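Local coordinates for protein ribonuclease VapC (PDB 6NKL) that probably acts as a magnesium-dependent ribonuclease of the PIN-domain family, the toxic half of a VapBC toxin-antitoxin pair, at residues N16-K19 against I20-E23; T7-I10 against I11-K15. All coordinates share one frame; numbering follows the deposited sequence.

Contact 1 (N16-K19 against I20-E23)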
ATOM      1  N   ASN B  16     -14.521  20.079 -10.518  1.00 45.06           N
ATOM      2  CA  ASN B  16     -15.706  20.088 -11.370  1.00 40.81           C
ATOM      3  C   ASN B  16     -16.945  19.650 -10.593  1.00 55.76           C
ATOM      4  O   ASN B  16     -16.864  18.884  -9.625  1.00 54.44           O
ATOM      5  CB  ASN B  16     -15.537  19.170 -12.584  1.00 44.78           C
ATOM      6  CG  ASN B  16     -14.229  19.384 -13.290  1.00 44.93           C
ATOM      7  OD1 ASN B  16     -13.951  20.466 -13.785  1.00 55.60           O
ATOM      8  ND2 ASN B  16     -13.403  18.355 -13.330  1.00 46.54           N
ATOM      9  N   ARG B  17     -18.108  20.108 -11.064  1.00 60.38           N
ATOM     10  CA  ARG B  17     -19.402  19.829 -10.433  1.00 49.13           C
ATOM     11  C   ARG B  17     -20.350  19.228 -11.468  1.00 54.98           C
ATOM     12  O   ARG B  17     -21.385  19.815 -11.800  1.00 52.72           O
ATOM     13  CB  ARG B  17     -19.980  21.119  -9.846  1.00 58.77           C
ATOM     14  CG  ARG B  17     -20.365  21.048  -8.378  1.00 62.85           C
ATOM     15  CD  ARG B  17     -19.699  22.154  -7.539  1.00 66.18           C
ATOM     16  NE  ARG B  17     -20.687  23.094  -7.019  1.00 61.98           N
ATOM     17  CZ  ARG B  17     -20.506  23.900  -5.975  1.00 58.61           C
ATOM     18  NH1 ARG B  17     -19.367  23.895  -5.288  1.00 70.59           N
ATOM     19  NH2 ARG B  17     -21.486  24.703  -5.606  1.00 55.00           N
ATOM     20  N   PRO B  18     -20.029  18.057 -12.008  1.00 56.44           N
ATOM     21  CA  PRO B  18     -20.705  17.621 -13.234  1.00 52.25           C
ATOM     22  C   PRO B  18     -22.003  16.852 -13.032  1.00 45.96           C
ATOM     23  O   PRO B  18     -22.190  16.083 -12.086  1.00 42.79           O
ATOM     24  CB  PRO B  18     -19.645  16.734 -13.903  1.00 58.93           C
ATOM     25  CG  PRO B  18     -18.874  16.160 -12.757  1.00 53.90           C
ATOM     26  CD  PRO B  18     -18.983  17.103 -11.584  1.00 57.40           C
ATOM     27  N   LYS B  19     -22.907  17.065 -13.984  1.00 48.87           N
ATOM     28  CA  LYS B  19     -24.243  16.488 -13.893  1.00 50.45           C
ATOM     29  C   LYS B  19     -24.181  14.971 -13.870  1.00 40.96           C
ATOM     30  O   LYS B  19     -24.895  14.326 -13.091  1.00 41.14           O
ATOM     31  CB  LYS B  19     -25.088  16.984 -15.066  1.00 48.08           C
ATOM     32  CG  LYS B  19     -26.536  16.488 -15.133  1.00 46.76           C
ATOM     33  CD  LYS B  19     -27.041  16.695 -16.557  1.00 51.28           C
ATOM     34  CE  LYS B  19     -28.524  16.468 -16.713  1.00 56.28           C
ATOM     35  NZ  LYS B  19     -28.945  16.890 -18.089  1.00 54.97           N
ATOM     36  N   ILE B  20     -23.313  14.382 -14.699  1.00 48.26           N
ATOM     37  CA  ILE B  20     -23.230  12.922 -14.791  1.00 48.58           C
ATOM     38  C   ILE B  20     -23.069  12.313 -13.394  1.00 41.25           C
ATOM     39  O   ILE B  20     -23.704  11.305 -13.065  1.00 35.91           O
ATOM     40  CB  ILE B  20     -22.084  12.505 -15.739  1.00 47.25           C
ATOM     41  CG1 ILE B  20     -22.347  12.885 -17.202  1.00 61.14           C
ATOM     42  CG2 ILE B  20     -21.934  11.010 -15.768  1.00 55.43           C
ATOM     43  CD1 ILE B  20     -22.415  14.424 -17.533  1.00 69.71           C
ATOM     44  N   ILE B  21     -22.271  12.946 -12.531  1.00 39.45           N
ATOM     45  CA  ILE B  21     -22.029  12.385 -11.201  1.00 44.62           C
ATOM     46  C   ILE B  21     -23.253  12.518 -10.306  1.00 41.16           C
ATOM     47  O   ILE B  21     -23.539  11.633  -9.495  1.00 40.59           O
ATOM     48  CB  ILE B  21     -20.827  13.049 -10.517  1.00 48.01           C
ATOM     49  CG1 ILE B  21     -19.603  13.043 -11.419  1.00 51.85           C
ATOM     50  CG2 ILE B  21     -20.532  12.271  -9.238  1.00 53.82           C
ATOM     51  CD1 ILE B  21     -18.966  11.729 -11.507  1.00 50.65           C
ATOM     52  N   ALA B  22     -23.951  13.646 -10.380  1.00 41.48           N
ATOM     53  CA  ALA B  22     -25.186  13.788  -9.614  1.00 44.26           C
ATOM     54  C   ALA B  22     -26.150  12.668  -9.955  1.00 35.79           C
ATOM     55  O   ALA B  22     -26.765  12.058  -9.077  1.00 40.63           O
ATOM     56  CB  ALA B  22     -25.835  15.148  -9.904  1.00 43.22           C
ATOM     57  N   GLU B  23     -26.297  12.392 -11.244  1.00 42.76           N
ATOM     58  CA  GLU B  23     -27.198  11.337 -11.673  1.00 46.57           C
ATOM     59  C   GLU B  23     -26.748   9.985 -11.132  1.00 42.80           C
ATOM     60  O   GLU B  23     -27.559   9.220 -10.593  1.00 48.25           O
ATOM     61  CB  GLU B  23     -27.289  11.353 -13.205  1.00 48.00           C
ATOM     62  CG  GLU B  23     -27.820  12.718 -13.726  1.00 54.05           C
ATOM     63  CD  GLU B  23     -27.927  12.870 -15.247  1.00 56.92           C
ATOM     64  OE1 GLU B  23     -26.980  12.529 -15.982  1.00 59.80           O
ATOM     65  OE2 GLU B  23     -28.971  13.379 -15.707  1.00 72.47           O
TER
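The carbonyl oxygen of Pro18 turns into the first turn of the helix that follows it and meets two amides there, both weakly: Ile21 N at 3.2 Å from Pro18 O, with an N-H...O angle of only 132°, and Ala22 N at 3.5 Å from Pro18 O in a straighter but longer bond. Pro18 holds the N-cap position and, being a proline, has no side-chain acceptor to offer the first amides of the helix. One residue on, the regular pattern is established. Glu23 N donates to Lys19 O over 3.0 Å, and the hydrogen bond is almost straight at 168°.

The side chains of the same two residues cross obliquely. With CG anti to the backbone N (chi1 -180°) and the rest of the chain extended, Lys19 passes the Glu23 carboxylate by its methylene groups; CE comes within 3.3 Å of OE2, whereas NZ stays 4.2 Å from OE2. The opposite charges probably attract, but they form no salt bridge. On the apolar side Pro18 CG lies 3.5 Å from Ile21 CG1, close for two carbons. Further along, Ala22 O accepts a hydrogen bond from Ser26 OG. The whole forms the surface turn from helix 7-15 into helix 19-26, with Pro18 and Ile21 facing back onto helix 7-15, while a chain of another protein packs on Lys19, with an acidic side chain, and on Ile21 and Ala22.

Contact 2 (T7-I10 against I11-K15); sequences TNII and IYLMK
Ile10 and Met14, one helical turn apart, make the closest side-chain meeting here: the Met14 methyl CE lies 3.5 Å from Ile10 CG2. Met14 CG sits beside its own backbone N (chi1 -64°), and the extended chain beyond it brings CE across the Ile10 branch. Four successive i to i+4 backbone hydrogen bonds join the segments, from Ile11 N to Thr7 O through Met14 N to Ile10 O; the shortest include Tyr12 N to Asn8 O at 2.9 Å, and the last two bend, Met14 N-H to Ile10 O reaching only 138°.

Ile11 reaches back to the preceding turn, its CD1 3.4 Å from Thr7 O and 3.9 Å from Thr7 CG2. Packing is looser, though largely buried, round Ile9, whose CG1 is 4.3 Å from Leu13 CD1 and whose CD1 approaches the partly exposed Tyr12 ring obliquely at 4.5 Å from CD2. Asn8, elsewhere on the helix, is also partly exposed. Thr7 OG1 is hydrogen-bonded to Thr40 and Glu43, and Ile9 N to Asp6 OD1, a predicted magnesium ligand. Helix 7-15 thus leaves strand 2-5 of the parallel sheet beside the probable metal site, with Ile10 and Met14 packed on helix 38-49.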
ATOM      1  N   THR B   7      -8.367   7.999  -6.292  1.00 29.74           N
ATOM      2  CA  THR B   7      -7.811   9.337  -6.093  1.00 28.98           C
ATOM      3  C   THR B   7      -8.142  10.271  -7.253  1.00 30.01           C
ATOM      4  O   THR B   7      -8.371  11.462  -7.039  1.00 30.39           O
ATOM      5  CB  THR B   7      -6.300   9.220  -5.920  1.00 31.62           C
ATOM      6  OG1 THR B   7      -6.014   8.249  -4.905  1.00 29.52           O
ATOM      7  CG2 THR B   7      -5.684  10.566  -5.568  1.00 31.99           C
ATOM      8  N   ASN B   8      -8.155   9.757  -8.489  1.00 29.65           N
ATOM      9  CA  ASN B   8      -8.397  10.616  -9.655  1.00 31.46           C
ATOM     10  C   ASN B   8      -9.809  11.182  -9.667  1.00 32.06           C
ATOM     11  O   ASN B   8     -10.001  12.342 -10.032  1.00 35.83           O
ATOM     12  CB  ASN B   8      -8.160   9.861 -10.967  1.00 34.98           C
ATOM     13  CG  ASN B   8      -6.696   9.555 -11.217  1.00 35.70           C
ATOM     14  OD1 ASN B   8      -6.366   8.549 -11.820  1.00 51.29           O
ATOM     15  ND2 ASN B   8      -5.817  10.415 -10.744  1.00 40.97           N
ATOM     16  N   ILE B   9     -10.813  10.384  -9.292  1.00 32.61           N
ATOM     17  CA  ILE B   9     -12.182  10.886  -9.321  1.00 31.96           C
ATOM     18  C   ILE B   9     -12.390  11.919  -8.228  1.00 31.55           C
ATOM     19  O   ILE B   9     -13.166  12.864  -8.399  1.00 32.44           O
ATOM     20  CB  ILE B   9     -13.200   9.733  -9.209  1.00 33.54           C
ATOM     21  CG1 ILE B   9     -14.601  10.209  -9.558  1.00 37.20           C
ATOM     22  CG2 ILE B   9     -13.317   9.223  -7.812  1.00 34.06           C
ATOM     23  CD1 ILE B   9     -14.744  10.596 -10.954  1.00 43.90           C
ATOM     24  N   ILE B  10     -11.712  11.769  -7.090  1.00 30.22           N
ATOM     25  CA  ILE B  10     -11.815  12.776  -6.036  1.00 31.80           C
ATOM     26  C   ILE B  10     -11.199  14.103  -6.476  1.00 28.15           C
ATOM     27  O   ILE B  10     -11.746  15.174  -6.201  1.00 35.61           O
ATOM     28  CB  ILE B  10     -11.154  12.251  -4.762  1.00 26.61           C
ATOM     29  CG1 ILE B  10     -11.975  11.057  -4.272  1.00 34.21           C
ATOM     30  CG2 ILE B  10     -11.013  13.366  -3.736  1.00 30.12           C
ATOM     31  CD1 ILE B  10     -11.536  10.512  -2.976  1.00 24.70           C
ATOM     32  N   ILE B  11     -10.026  14.053  -7.091  1.00 32.04           N
ATOM     33  CA  ILE B  11      -9.408  15.248  -7.658  1.00 35.39           C
ATOM     34  C   ILE B  11     -10.345  15.886  -8.675  1.00 31.07           C
ATOM     35  O   ILE B  11     -10.599  17.095  -8.651  1.00 38.75           O
ATOM     36  CB  ILE B  11      -8.069  14.877  -8.312  1.00 37.63           C
ATOM     37  CG1 ILE B  11      -7.022  14.548  -7.262  1.00 42.97           C
ATOM     38  CG2 ILE B  11      -7.583  15.984  -9.221  1.00 43.97           C
ATOM     39  CD1 ILE B  11      -5.937  13.680  -7.819  1.00 44.73           C
ATOM     40  N   TYR B  12     -10.861  15.078  -9.594  1.00 34.27           N
ATOM     41  CA  TYR B  12     -11.814  15.584 -10.575  1.00 39.58           C
ATOM     42  C   TYR B  12     -12.962  16.315  -9.901  1.00 36.51           C
ATOM     43  O   TYR B  12     -13.382  17.384 -10.350  1.00 42.98           O
ATOM     44  CB  TYR B  12     -12.359  14.432 -11.405  1.00 35.55           C
ATOM     45  CG  TYR B  12     -13.278  14.871 -12.519  1.00 39.74           C
ATOM     46  CD1 TYR B  12     -12.768  15.292 -13.739  1.00 36.90           C
ATOM     47  CD2 TYR B  12     -14.643  14.862 -12.356  1.00 41.33           C
ATOM     48  CE1 TYR B  12     -13.586  15.667 -14.753  1.00 41.21           C
ATOM     49  CE2 TYR B  12     -15.471  15.236 -13.373  1.00 43.25           C
ATOM     50  CZ  TYR B  12     -14.942  15.642 -14.570  1.00 43.26           C
ATOM     51  OH  TYR B  12     -15.779  16.021 -15.596  1.00 45.41           O
ATOM     52  N   LEU B  13     -13.476  15.759  -8.817  1.00 33.93           N
ATOM     53  CA  LEU B  13     -14.646  16.343  -8.176  1.00 35.24           C
ATOM     54  C   LEU B  13     -14.307  17.614  -7.420  1.00 38.43           C
ATOM     55  O   LEU B  13     -15.194  18.425  -7.174  1.00 32.89           O
ATOM     56  CB  LEU B  13     -15.290  15.314  -7.240  1.00 31.21           C
ATOM     57  CG  LEU B  13     -16.068  14.272  -8.018  1.00 33.33           C
ATOM     58  CD1 LEU B  13     -16.461  13.184  -7.096  1.00 32.57           C
ATOM     59  CD2 LEU B  13     -17.273  14.929  -8.651  1.00 42.88           C
ATOM     60  N   MET B  14     -13.043  17.808  -7.054  1.00 42.63           N
ATOM     61  CA  MET B  14     -12.657  19.073  -6.453  1.00 38.45           C
ATOM     62  C   MET B  14     -12.624  20.181  -7.487  1.00 40.54           C
ATOM     63  O   MET B  14     -12.785  21.345  -7.128  1.00 37.84           O
ATOM     64  CB  MET B  14     -11.278  18.965  -5.809  1.00 39.94           C
ATOM     65  CG  MET B  14     -11.215  18.008  -4.661  1.00 40.19           C
ATOM     66  SD  MET B  14      -9.534  17.714  -4.080  1.00 42.09           S
ATOM     67  CE  MET B  14      -9.953  16.565  -2.740  1.00 41.05           C
ATOM     68  N   LYS B  15     -12.368  19.836  -8.755  1.00 42.15           N
ATOM     69  CA  LYS B  15     -12.245  20.791  -9.848  1.00 48.32           C
ATOM     70  C   LYS B  15     -13.518  20.944 -10.687  1.00 50.93           C
ATOM     71  O   LYS B  15     -13.558  21.829 -11.543  1.00 49.78           O
ATOM     72  CB  LYS B  15     -11.122  20.384 -10.830  1.00 47.85           C
ATOM     73  CG  LYS B  15      -9.772  19.966 -10.275  1.00 51.71           C
ATOM     74  CD  LYS B  15      -8.727  19.852 -11.417  1.00 52.10           C
ATOM     75  CE  LYS B  15      -7.610  18.845 -11.103  1.00 61.25           C
ATOM     76  NZ  LYS B  15      -6.211  19.218 -11.534  1.00 79.86           N
TER

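Contact 2 is a buried stretch within helix 7-15, while contact 1, at the surface, spans the loop and the start of helix 19-26. Their chemistry follows: isoleucine, leucine and methionine carry the first helix, whereas 16-23 combines one apolar pair with a lysine-glutamate crossing. Helix 7-15 has an unbroken run of i to i+4 bonds, bent toward its end; the next helix opens on weak bonds to Pro18 O. The two contacts meet directly, Pro18 CG lying 3.6 Å from Tyr12 CE2 and Ile21 CG1 4.1 Å from Leu13 CD2. Contact 2 lies beside the predicted magnesium-binding residues Asp6 and Asp99, while Ile21 of contact 1 is about 10 Å, side chain to side chain, from Asp6.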